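Local coordinates for protein malate dehydrogenase (Pyrococcus horikoshii, PDB 1V9N) that catalyses the NAD-dependent oxidation of (S)-malate to oxaloacetate, a reaction of the tricarboxylic acid cycle, and is bound here to NADPH, at residues G118-N126 with L255-T263; G142-N150 with V278-I287. All blocks are in the same frame, centred on the assembly; numbering follows the deposited sequence.

Interaction 1: residues G118-N126 with L255-T263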
loop_
_atom_site.group_PDB
_atom_site.type_symbol
_atom_site.label_atom_id
_atom_site.label_comp_id
_atom_site.label_asym_id
_atom_site.label_seq_id
_atom_site.Cartn_x
_atom_site.Cartn_y
_atom_site.Cartn_z
ATOM N N GLY A 118 7.192 16.069 0.990
ATOM C CA GLY A 118 7.645 16.187 -0.384
ATOM C C GLY A 118 7.068 15.082 -1.256
ATOM O O GLY A 118 7.334 13.904 -1.026
ATOM N N ILE A 119 6.267 15.457 -2.245
ATOM C CA ILE A 119 5.666 14.488 -3.159
ATOM C C ILE A 119 6.010 14.850 -4.594
ATOM O O ILE A 119 5.600 15.893 -5.102
ATOM C CB ILE A 119 4.124 14.433 -3.002
ATOM C CG1 ILE A 119 3.770 13.822 -1.644
ATOM C CG2 ILE A 119 3.497 13.625 -4.146
ATOM C CD1 ILE A 119 2.280 13.811 -1.331
ATOM N N VAL A 120 6.789 13.995 -5.242
ATOM C CA VAL A 120 7.167 14.249 -6.620
ATOM C C VAL A 120 6.686 13.087 -7.467
ATOM O O VAL A 120 6.903 11.922 -7.131
ATOM C CB VAL A 120 8.699 14.414 -6.781
ATOM C CG1 VAL A 120 9.050 14.614 -8.250
ATOM C CG2 VAL A 120 9.186 15.617 -5.970
ATOM N N ILE A 121 6.004 13.414 -8.554
ATOM C CA ILE A 121 5.499 12.405 -9.462
ATOM C C ILE A 121 6.104 12.654 -10.835
ATOM O O ILE A 121 6.251 13.801 -11.267
ATOM C CB ILE A 121 3.968 12.454 -9.509
ATOM C CG1 ILE A 121 3.430 12.167 -8.099
ATOM C CG2 ILE A 121 3.436 11.441 -10.501
ATOM C CD1 ILE A 121 1.951 12.292 -7.956
ATOM N N ALA A 122 6.466 11.577 -11.519
ATOM C CA ALA A 122 7.086 11.713 -12.824
ATOM C C ALA A 122 6.416 10.873 -13.898
ATOM O O ALA A 122 5.944 9.771 -13.638
ATOM C CB ALA A 122 8.575 11.346 -12.726
ATOM N N ARG A 123 6.356 11.421 -15.105
ATOM C CA ARG A 123 5.793 10.707 -16.242
ATOM C C ARG A 123 6.865 10.760 -17.314
ATOM O O ARG A 123 7.895 11.421 -17.140
ATOM C CB ARG A 123 4.527 11.395 -16.759
ATOM C CG ARG A 123 4.796 12.738 -17.427
ATOM C CD ARG A 123 3.508 13.400 -17.874
ATOM N NE ARG A 123 3.761 14.673 -18.548
ATOM C CZ ARG A 123 2.946 15.720 -18.478
ATOM N NH1 ARG A 123 1.835 15.639 -17.761
ATOM N NH2 ARG A 123 3.234 16.840 -19.130
ATOM N N ASN A 124 6.615 10.070 -18.420
ATOM C CA ASN A 124 7.537 10.032 -19.550
ATOM C C ASN A 124 8.948 9.628 -19.141
ATOM O O ASN A 124 9.935 10.253 -19.536
ATOM C CB ASN A 124 7.550 11.392 -20.259
ATOM C CG ASN A 124 8.187 11.324 -21.640
ATOM O OD1 ASN A 124 8.242 10.260 -22.252
ATOM N ND2 ASN A 124 8.657 12.464 -22.140
ATOM N N SER A 125 9.032 8.562 -18.352
ATOM C CA SER A 125 10.305 8.038 -17.881
ATOM C C SER A 125 10.508 6.617 -18.439
ATOM O O SER A 125 9.836 6.211 -19.387
ATOM C CB SER A 125 10.315 8.021 -16.348
ATOM O OG SER A 125 11.562 7.581 -15.834
ATOM N N ASN A 126 11.432 5.871 -17.841
ATOM C CA ASN A 126 11.738 4.509 -18.268
ATOM C C ASN A 126 11.901 3.607 -17.048
ATOM O O ASN A 126 11.874 4.087 -15.919
ATOM C CB ASN A 126 13.027 4.503 -19.112
ATOM C CG ASN A 126 12.763 4.788 -20.581
ATOM O OD1 ASN A 126 12.154 3.968 -21.275
ATOM N ND2 ASN A 126 13.201 5.953 -21.058
ATOM N N LEU A 255 -1.728 6.800 -8.723
ATOM C CA LEU A 255 -0.798 7.777 -8.160
ATOM C C LEU A 255 0.348 8.117 -9.108
ATOM O O LEU A 255 0.873 9.232 -9.088
ATOM C CB LEU A 255 -0.241 7.265 -6.825
ATOM C CG LEU A 255 -1.278 7.117 -5.701
ATOM C CD1 LEU A 255 -0.634 6.474 -4.473
ATOM C CD2 LEU A 255 -1.851 8.479 -5.349
ATOM N N SER A 256 0.728 7.156 -9.944
ATOM C CA SER A 256 1.816 7.347 -10.891
ATOM C C SER A 256 1.361 7.785 -12.281
ATOM O O SER A 256 1.603 8.911 -12.695
ATOM C CB SER A 256 2.622 6.049 -11.031
ATOM O OG SER A 256 3.170 5.643 -9.789
ATOM N N GLY A 257 0.703 6.876 -12.996
ATOM C CA GLY A 257 0.271 7.152 -14.354
ATOM C C GLY A 257 -0.878 8.108 -14.592
ATOM O O GLY A 257 -0.776 8.984 -15.455
ATOM N N ILE A 258 -1.968 7.950 -13.849
ATOM C CA ILE A 258 -3.131 8.814 -14.033
ATOM C C ILE A 258 -2.915 10.240 -13.512
ATOM O O ILE A 258 -3.145 11.217 -14.233
ATOM C CB ILE A 258 -4.389 8.226 -13.345
ATOM C CG1 ILE A 258 -4.624 6.784 -13.809
ATOM C CG2 ILE A 258 -5.610 9.073 -13.696
ATOM C CD1 ILE A 258 -4.835 6.649 -15.318
ATOM N N LEU A 259 -2.469 10.358 -12.265
ATOM C CA LEU A 259 -2.250 11.669 -11.657
ATOM C C LEU A 259 -1.207 12.535 -12.358
ATOM O O LEU A 259 -1.305 13.764 -12.350
ATOM C CB LEU A 259 -1.860 11.493 -10.187
ATOM C CG LEU A 259 -1.616 12.755 -9.356
ATOM C CD1 LEU A 259 -2.880 13.625 -9.322
ATOM C CD2 LEU A 259 -1.204 12.341 -7.945
ATOM N N SER A 260 -0.209 11.903 -12.964
ATOM C CA SER A 260 0.853 12.638 -13.639
ATOM C C SER A 260 0.502 13.067 -15.057
ATOM O O SER A 260 1.231 13.846 -15.672
ATOM C CB SER A 260 2.114 11.782 -13.709
ATOM O OG SER A 260 1.914 10.703 -14.610
ATOM N N GLY A 261 -0.607 12.564 -15.578
ATOM C CA GLY A 261 -0.965 12.885 -16.946
ATOM C C GLY A 261 -0.130 12.013 -17.872
ATOM O O GLY A 261 0.018 12.303 -19.059
ATOM N N GLY A 262 0.449 10.952 -17.312
ATOM C CA GLY A 262 1.246 10.028 -18.102
ATOM C C GLY A 262 0.327 8.962 -18.673
ATOM O O GLY A 262 -0.556 9.270 -19.467
ATOM N N THR A 263 0.531 7.706 -18.290
ATOM C CA THR A 263 -0.344 6.636 -18.763
ATOM C C THR A 263 -0.290 5.464 -17.794
ATOM O O THR A 263 0.614 5.384 -16.960
ATOM C CB THR A 263 0.045 6.155 -20.190
ATOM O OG1 THR A 263 -1.033 5.389 -20.736
ATOM C CG2 THR A 263 1.292 5.284 -20.160
#

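Interaction 2: residues G142-N150 with V278-I287. With NDP (NADPH dihydro-nicotinamide-adenine-dinucleotide phosphate), chain B.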
loop_
_atom_site.group_PDB
_atom_site.type_symbol
_atom_site.label_atom_id
_atom_site.label_comp_id
_atom_site.label_asym_id
_atom_site.label_seq_id
_atom_site.Cartn_x
_atom_site.Cartn_y
_atom_site.Cartn_z
ATOM N N GLY A 142 17.466 10.470 6.997
ATOM C CA GLY A 142 16.717 10.603 8.238
ATOM C C GLY A 142 15.238 10.886 8.030
ATOM O O GLY A 142 14.594 11.515 8.871
HETATM N N MSE A 143 14.694 10.414 6.914
HETATM C CA MSE A 143 13.288 10.638 6.591
HETATM C C MSE A 143 12.621 9.364 6.084
HETATM O O MSE A 143 13.294 8.388 5.783
HETATM C CB MSE A 143 13.176 11.712 5.509
HETATM C CG MSE A 143 13.937 12.982 5.821
HETATM SE SE MSE A 143 13.843 14.252 4.378
HETATM C CE MSE A 143 15.231 15.470 4.988
ATOM N N ILE A 144 11.293 9.381 5.999
ATOM C CA ILE A 144 10.553 8.232 5.489
ATOM C C ILE A 144 10.444 8.411 3.977
ATOM O O ILE A 144 10.073 9.481 3.485
ATOM C CB ILE A 144 9.129 8.150 6.072
ATOM C CG1 ILE A 144 9.198 7.894 7.582
ATOM C CG2 ILE A 144 8.330 7.042 5.341
ATOM C CD1 ILE A 144 7.853 7.878 8.270
ATOM N N GLY A 145 10.789 7.370 3.239
ATOM C CA GLY A 145 10.716 7.458 1.798
ATOM C C GLY A 145 9.774 6.415 1.238
ATOM O O GLY A 145 9.784 5.253 1.664
ATOM N N ILE A 146 8.940 6.846 0.298
ATOM C CA ILE A 146 8.000 5.956 -0.370
ATOM C C ILE A 146 8.176 6.121 -1.871
ATOM O O ILE A 146 8.253 7.248 -2.376
ATOM C CB ILE A 146 6.535 6.287 -0.026
ATOM C CG1 ILE A 146 6.256 5.966 1.443
ATOM C CG2 ILE A 146 5.598 5.498 -0.943
ATOM C CD1 ILE A 146 4.909 6.459 1.926
ATOM N N SER A 147 8.268 5.001 -2.579
ATOM C CA SER A 147 8.405 5.048 -4.024
ATOM C C SER A 147 7.581 3.957 -4.685
ATOM O O SER A 147 7.455 2.856 -4.158
ATOM C CB SER A 147 9.864 4.907 -4.446
ATOM O OG SER A 147 9.972 5.090 -5.847
HETATM N N MSE A 148 7.017 4.282 -5.843
HETATM C CA MSE A 148 6.202 3.352 -6.612
HETATM C C MSE A 148 6.468 3.638 -8.079
HETATM O O MSE A 148 6.967 4.714 -8.435
HETATM C CB MSE A 148 4.708 3.588 -6.369
HETATM C CG MSE A 148 4.231 3.481 -4.939
HETATM SE SE MSE A 148 2.378 4.101 -4.828
HETATM C CE MSE A 148 2.319 4.451 -2.919
ATOM N N THR A 149 6.115 2.675 -8.923
ATOM C CA THR A 149 6.281 2.809 -10.361
ATOM C C THR A 149 5.342 1.823 -11.045
ATOM O O THR A 149 5.065 0.747 -10.514
ATOM C CB THR A 149 7.729 2.485 -10.801
ATOM O OG1 THR A 149 7.855 2.695 -12.213
ATOM C CG2 THR A 149 8.084 1.029 -10.483
ATOM N N ASN A 150 4.825 2.194 -12.210
ATOM C CA ASN A 150 3.971 1.276 -12.932
ATOM C C ASN A 150 4.903 0.553 -13.901
ATOM O O ASN A 150 6.121 0.780 -13.885
ATOM C CB ASN A 150 2.834 2.015 -13.658
ATOM C CG ASN A 150 3.326 3.031 -14.659
ATOM O OD1 ASN A 150 4.519 3.125 -14.941
ATOM N ND2 ASN A 150 2.400 3.797 -15.216
ATOM N N VAL A 278 6.909 5.250 -18.731
ATOM C CA VAL A 278 6.845 4.622 -17.420
ATOM C C VAL A 278 6.673 5.812 -16.477
ATOM O O VAL A 278 7.283 6.863 -16.689
ATOM C CB VAL A 278 8.152 3.886 -17.058
ATOM C CG1 VAL A 278 8.052 3.332 -15.649
ATOM C CG2 VAL A 278 8.408 2.754 -18.043
ATOM N N CYS A 279 5.835 5.664 -15.458
ATOM C CA CYS A 279 5.602 6.754 -14.519
ATOM C C CYS A 279 5.973 6.339 -13.100
ATOM O O CYS A 279 5.867 5.167 -12.746
ATOM C CB CYS A 279 4.137 7.196 -14.590
ATOM S SG CYS A 279 3.626 7.820 -16.242
ATOM N N HIS A 280 6.409 7.303 -12.293
ATOM C CA HIS A 280 6.816 7.015 -10.922
ATOM C C HIS A 280 6.151 7.936 -9.905
ATOM O O HIS A 280 5.674 9.020 -10.244
ATOM C CB HIS A 280 8.333 7.175 -10.755
ATOM C CG HIS A 280 9.144 6.651 -11.899
ATOM N ND1 HIS A 280 9.001 5.372 -12.397
ATOM C CD2 HIS A 280 10.145 7.221 -12.611
ATOM C CE1 HIS A 280 9.879 5.180 -13.364
ATOM N NE2 HIS A 280 10.586 6.286 -13.515
ATOM N N PHE A 281 6.148 7.492 -8.653
ATOM C CA PHE A 281 5.583 8.246 -7.536
ATOM C C PHE A 281 6.649 8.264 -6.440
ATOM O O PHE A 281 7.199 7.222 -6.094
ATOM C CB PHE A 281 4.322 7.555 -7.001
ATOM C CG PHE A 281 3.744 8.205 -5.766
ATOM C CD1 PHE A 281 2.864 9.276 -5.870
ATOM C CD2 PHE A 281 4.098 7.750 -4.497
ATOM C CE1 PHE A 281 2.339 9.889 -4.731
ATOM C CE2 PHE A 281 3.581 8.355 -3.348
ATOM C CZ PHE A 281 2.698 9.428 -3.467
ATOM N N PHE A 282 6.948 9.445 -5.910
ATOM C CA PHE A 282 7.938 9.579 -4.845
ATOM C C PHE A 282 7.334 10.422 -3.735
ATOM O O PHE A 282 6.719 11.463 -3.989
ATOM C CB PHE A 282 9.211 10.259 -5.365
ATOM C CG PHE A 282 9.823 9.570 -6.556
ATOM C CD1 PHE A 282 10.605 8.429 -6.395
ATOM C CD2 PHE A 282 9.587 10.045 -7.845
ATOM C CE1 PHE A 282 11.141 7.770 -7.502
ATOM C CE2 PHE A 282 10.118 9.393 -8.958
ATOM C CZ PHE A 282 10.898 8.253 -8.783
HETATM N N MSE A 283 7.501 9.969 -2.500
HETATM C CA MSE A 283 6.974 10.700 -1.367
HETATM C C MSE A 283 7.942 10.629 -0.201
HETATM O O MSE A 283 8.434 9.554 0.157
HETATM C CB MSE A 283 5.627 10.129 -0.946
HETATM C CG MSE A 283 4.994 10.858 0.216
HETATM SE SE MSE A 283 3.349 10.008 0.703
HETATM C CE MSE A 283 3.661 9.761 2.595
ATOM N N VAL A 284 8.209 11.784 0.393
ATOM C CA VAL A 284 9.121 11.856 1.523
ATOM C C VAL A 284 8.454 12.580 2.674
ATOM O O VAL A 284 7.781 13.593 2.488
ATOM C CB VAL A 284 10.417 12.619 1.152
ATOM C CG1 VAL A 284 11.367 12.670 2.342
ATOM C CG2 VAL A 284 11.080 11.952 -0.032
ATOM N N ILE A 285 8.633 12.041 3.871
ATOM C CA ILE A 285 8.089 12.667 5.058
ATOM C C ILE A 285 9.282 12.971 5.948
ATOM O O ILE A 285 10.021 12.064 6.331
ATOM C CB ILE A 285 7.115 11.728 5.805
ATOM C CG1 ILE A 285 5.890 11.432 4.930
ATOM C CG2 ILE A 285 6.672 12.376 7.114
ATOM C CD1 ILE A 285 4.882 10.477 5.581
ATOM N N ASP A 286 9.494 14.247 6.253
ATOM C CA ASP A 286 10.609 14.613 7.119
ATOM C C ASP A 286 10.182 14.336 8.553
ATOM O O ASP A 286 9.471 15.124 9.172
ATOM C CB ASP A 286 10.980 16.090 6.954
ATOM C CG ASP A 286 12.146 16.498 7.847
ATOM O OD1 ASP A 286 13.154 15.759 7.896
ATOM O OD2 ASP A 286 12.063 17.560 8.494
ATOM N N ILE A 287 10.611 13.193 9.066
ATOM C CA ILE A 287 10.267 12.778 10.418
ATOM C C ILE A 287 10.395 13.880 11.474
ATOM O O ILE A 287 9.501 14.053 12.294
ATOM C CB ILE A 287 11.129 11.566 10.824
ATOM C CG1 ILE A 287 10.754 10.366 9.941
ATOM C CG2 ILE A 287 10.926 11.239 12.309
ATOM C CD1 ILE A 287 11.745 9.212 10.020
HETATM P PA NDP B . 10.243 -10.139 -2.342
HETATM O O1A NDP B . 11.588 -10.580 -2.624
HETATM O O2A NDP B . 9.088 -11.085 -2.153
HETATM O O5B NDP B . 10.334 -9.148 -1.039
HETATM C C5B NDP B . 9.164 -8.502 -0.504
HETATM C C4B NDP B . 9.668 -7.643 0.672
HETATM O O4B NDP B . 9.497 -8.480 1.830
HETATM C C3B NDP B . 11.107 -7.210 0.680
HETATM O O3B NDP B . 11.164 -5.858 1.229
HETATM C C2B NDP B . 11.843 -8.165 1.552
HETATM O O2B NDP B . 13.062 -7.708 2.162
HETATM C C1B NDP B . 10.755 -8.576 2.495
HETATM N N9A NDP B . 10.833 -9.983 2.977
HETATM C C8A NDP B . 11.219 -11.160 2.274
HETATM N N7A NDP B . 11.132 -12.219 3.046
HETATM C C5A NDP B . 10.691 -11.782 4.262
HETATM C C6A NDP B . 10.385 -12.409 5.511
HETATM N N6A NDP B . 10.518 -13.733 5.648
HETATM N N1A NDP B . 9.947 -11.648 6.574
HETATM C C2A NDP B . 9.803 -10.289 6.441
HETATM N N3A NDP B . 10.061 -9.606 5.307
HETATM C C4A NDP B . 10.506 -10.415 4.243
HETATM O O3 NDP B . 9.720 -9.057 -3.355
HETATM P PN NDP B . 9.359 -8.946 -4.896
HETATM O O1N NDP B . 7.947 -8.581 -4.933
HETATM O O2N NDP B . 9.751 -10.295 -5.429
HETATM O O5D NDP B . 10.340 -7.779 -5.353
HETATM C C5D NDP B . 11.123 -7.844 -6.578
HETATM C C4D NDP B . 11.984 -6.534 -6.752
HETATM O O4D NDP B . 11.722 -6.050 -8.057
HETATM C C3D NDP B . 11.667 -5.350 -5.805
HETATM O O3D NDP B . 12.910 -4.770 -5.388
HETATM C C2D NDP B . 10.789 -4.409 -6.611
HETATM O O2D NDP B . 10.925 -3.072 -6.177
HETATM C C1D NDP B . 11.300 -4.685 -8.050
HETATM N N1N NDP B . 10.271 -4.497 -9.108
HETATM C C2N NDP B . 10.503 -3.442 -10.034
HETATM C C3N NDP B . 9.507 -3.257 -11.079
HETATM C C7N NDP B . 9.693 -2.192 -12.070
HETATM O O7N NDP B . 8.895 -1.978 -12.991
HETATM N N7N NDP B . 10.781 -1.377 -12.008
HETATM C C4N NDP B . 8.383 -4.138 -11.109
HETATM C C5N NDP B . 8.175 -5.158 -10.191
HETATM C C6N NDP B . 9.122 -5.347 -9.187
HETATM P P2B NDP B . 14.503 -8.024 1.675
HETATM O O1X NDP B . 15.207 -8.287 2.940
HETATM O O2X NDP B . 15.073 -6.838 0.966
HETATM O O3X NDP B . 14.483 -9.248 0.764
HETATM O O HOH W 1 13.902 13.910 9.922
#

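Interaction 1: residues G118-N126 with L255-T263
Arg123 and Ser260 meet through matching first torsions. Arg123 carries CG between its backbone N and carbonyl carbon (chi1 69°) and then runs extended to NE, which lays its chain across the turn at Ser260; Ser260 holds OG in the equivalent position (chi1 70°), turning it back toward Ser256 O. The guanidinium arrives edge-on: Arg123 NH1 donates to Ser260 O over 2.8 Å, moderately bent at 151°, with the donor in the carbonyl plane and the oxygen a little off the guanidinium plane. Nearer the backbone, Arg123 CD lies 3.2 Å from Ser260 O, and Arg123 CB rests 3.5 Å from Ser260 OG and 3.8 Å from Gly262 CA.

That hydroxyl is already engaged. Ser260 OG donates to Ser256 O at 2.6 Å and weakly accepts from Gly262 N. Gly261, the last residue of a type I turn from Ile258, has positive phi and makes the Schellman motif through which the chain leaves helical geometry. Two residues before Arg123, Ile121 supplies the apolar half: its CG2 fits tightly against Ser260 CB at 3.5 Å, while CD1 reaches over Leu255 O at 3.4 Å. Phe290 of the second subunit also packs on Ile121, and Leu259 meets Ile285 of that subunit, so the apolar half continues into the dimer interface.

Strand 117-125 is thereby fastened to the turn that follows helix 242-258. Because carbonyls in such a turn lack helical donors, it is a favourable place for a cation; with Asp91 forming a salt bridge to NE, the arginine is likely to stay charged while it joins this turn to strand 87-91.

Interaction 2: residues G142-N150 with V278-I287
Met148, a selenomethionine, sits beside Phe281, and both side chains leave the same face of two paired strands. Its CB meets Phe281 CB at 4.0 Å; CG, anti to the carbonyl carbon (chi1 -58°), sends the extended chain along the ring; SE lies 4.8 Å from the Phe281 ring centroid, 40° off the normal, an oblique Met-aromatic contact; and CE ends 4.1 Å from Phe281 CE2. Val252 and Leu255 of helix 242-258 pack on the same side chain. Further along this face Ile146 CD1 touches Met283 CE at 3.6 Å, and Met283 also packs on Met283 of the second subunit.

The backbones form an antiparallel ladder, 168° between strand directions, in the mixed sheet of this LDH2/MDH2-family enzyme; reciprocal bonds join Ile144 with Ile285, Ile146 with Met283 and Met148 with Phe281. On the other face, Thr149 OG1 and His280 ND1 share a hydrogen bond of 2.9 Å at the ring edge, in plane, and either could be the donor; His280 NE2 is hydrogen-bonded to Ser125 OG, and Tyr128 stacks on the ring. Thr149 CG2 reaches 3.9 Å from N7N of the NADPH carboxamide.

Past the strand, Asn150 OD1 accepts from Cys279 N at 2.9 Å. With an alanine here, Cys279 N would probably be left without this acceptor and Asp253 OD1 without the ND2 donor that it now receives.

Overall arrangement
From the N terminus, strand 117-125 comes first, then strand 144-149, helix 242-258 and finally strand 278-285. Interaction 1 closes its loop when the chain reaches 255-263; interaction 2, opened at 142-150 inside that loop, closes only at 278-287, so the two loops cross. Strand 278-285 enters the sheet between the two earlier strands: probable hydrogen bonds Gly118 O to Val284 N (2.7 Å) and Val120 O to Phe282 N (2.8 Å) join it to the first segment of interaction 1. Helix 242-258 packs against this sheet on the face bearing Ile121, Met148 and Phe281, and both contacts reach the second subunit.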